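Local coordinates for protein ribokinase RBSK (Mycobacterium tuberculosis, PDB 3GO6) that probably phosphorylates D-ribose at O-5 with ATP and a divalent cation, yielding D-ribose 5-phosphate, as a homodimeric sugar kinase of the PfkB family, at residues A[174-179]-A[194-199]. Residues are numbered along the deposited sequence; the frame is centred on the assembly and turned at random.
Sequences VNASPA and DVVIAN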
# COMPACT_ATOMS: atom_id res chain seq x y z
N VAL A 174 -20.95 19.44 2.93
CA VAL A 174 -19.68 18.98 3.45
C VAL A 174 -19.77 17.52 3.83
O VAL A 174 -20.66 17.11 4.59
CB VAL A 174 -19.22 19.83 4.69
CG1 VAL A 174 -17.87 19.32 5.25
CG2 VAL A 174 -19.13 21.30 4.32
N ASN A 175 -18.87 16.72 3.26
CA ASN A 175 -18.67 15.36 3.76
C ASN A 175 -17.66 15.48 4.87
O ASN A 175 -16.47 15.71 4.62
CB ASN A 175 -18.20 14.44 2.63
CG ASN A 175 -17.94 13.03 3.10
OD1 ASN A 175 -18.55 12.55 4.08
ND2 ASN A 175 -17.03 12.36 2.43
N ALA A 176 -18.13 15.35 6.12
CA ALA A 176 -17.27 15.56 7.30
C ALA A 176 -16.35 14.37 7.56
O ALA A 176 -16.44 13.71 8.60
CB ALA A 176 -18.14 15.86 8.55
N SER A 177 -15.44 14.10 6.62
CA SER A 177 -14.56 12.95 6.68
C SER A 177 -13.22 13.37 6.05
O SER A 177 -13.22 14.00 5.00
CB SER A 177 -15.20 11.80 5.89
OG SER A 177 -14.44 10.61 5.93
N PRO A 178 -12.08 13.04 6.70
CA PRO A 178 -11.96 12.33 7.97
C PRO A 178 -12.32 13.23 9.14
O PRO A 178 -12.34 14.46 8.98
CB PRO A 178 -10.48 12.00 8.06
CG PRO A 178 -9.85 12.50 6.80
CD PRO A 178 -10.77 13.43 6.15
N ALA A 179 -12.59 12.62 10.29
CA ALA A 179 -12.79 13.32 11.56
C ALA A 179 -11.47 13.85 12.13
O ALA A 179 -10.39 13.52 11.61
CB ALA A 179 -13.46 12.37 12.57
N ASP A 194 -24.79 24.04 4.90
CA ASP A 194 -26.19 23.74 4.67
C ASP A 194 -26.48 22.26 4.96
O ASP A 194 -27.48 21.92 5.62
CB ASP A 194 -26.61 24.09 3.23
CG ASP A 194 -26.54 25.60 2.93
OD1 ASP A 194 -27.02 26.39 3.77
OD2 ASP A 194 -25.99 25.99 1.86
N VAL A 195 -25.61 21.38 4.45
CA VAL A 195 -25.79 19.93 4.52
C VAL A 195 -24.46 19.35 4.95
O VAL A 195 -23.41 19.76 4.44
CB VAL A 195 -26.13 19.32 3.11
CG1 VAL A 195 -26.42 17.80 3.18
CG2 VAL A 195 -27.29 20.04 2.47
N VAL A 196 -24.50 18.42 5.91
CA VAL A 196 -23.32 17.67 6.31
C VAL A 196 -23.64 16.20 6.17
O VAL A 196 -24.70 15.74 6.62
CB VAL A 196 -22.84 17.99 7.74
CG1 VAL A 196 -21.65 17.12 8.10
CG2 VAL A 196 -22.43 19.45 7.84
N ILE A 197 -22.72 15.47 5.52
CA ILE A 197 -22.84 14.02 5.32
C ILE A 197 -21.75 13.41 6.11
O ILE A 197 -20.58 13.80 5.99
CB ILE A 197 -22.67 13.63 3.82
CG1 ILE A 197 -23.68 14.40 2.95
CG2 ILE A 197 -22.77 12.09 3.62
CD1 ILE A 197 -23.29 14.45 1.45
N ALA A 198 -22.10 12.44 6.95
CA ALA A 198 -21.11 11.80 7.81
C ALA A 198 -21.63 10.47 8.30
O ALA A 198 -22.83 10.29 8.41
CB ALA A 198 -20.79 12.70 8.99
N ASN A 199 -20.74 9.52 8.57
CA ASN A 199 -21.17 8.32 9.30
C ASN A 199 -21.39 8.68 10.79
O ASN A 199 -21.17 9.83 11.18
CB ASN A 199 -20.22 7.11 9.08
CG ASN A 199 -18.84 7.29 9.69
OD1 ASN A 199 -18.65 7.97 10.71
ND2 ASN A 199 -17.87 6.65 9.08
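Val174 and Val196 pair in parallel, as do Asn175 and Ile197, where strand 171-175 runs beside strand 195-199 in the central sheet of the ribokinase fold; helix 183-192 makes the crossover of this beta-alpha-beta unit. Val174 is gripped through both its backbone polar atoms: its N donates to Val195 O (2.9 Å, N-H...O 165°), and its O accepts from Ile197 N at 2.8 Å. The same carbonyl oxygen takes a CA-H...O contact from Val196 CA. Beyond the end of the first strand, Ala176 N still reaches Ile197 O (2.9 Å) over a more bent path of 149°, while Ala176 itself centres an inverse gamma turn closed by Ser177 N and Asn175 O. On the sheet face of Val174 and Val196, CG1 of Val196 lies anti to its backbone N (chi1 177°), which brings it within 3.8 Å of Ala176 CB; Trp206 packs against Ala176 and Val196. The other face carries Asn175, whose side chain lies close to that of Lys58 in the ribose pocket and about 7 Å from the bound ribose, and Ile197, covered by Phe250, Ala251 and Leu254 of helix 246-257. Asn199, a predicted ATP-site residue, N-caps helix 200-205 through OD1 to Glu202 N. Back on the Val196 face, the methyls Ala176 CB and Ala198 CB meet at 4.1 Å.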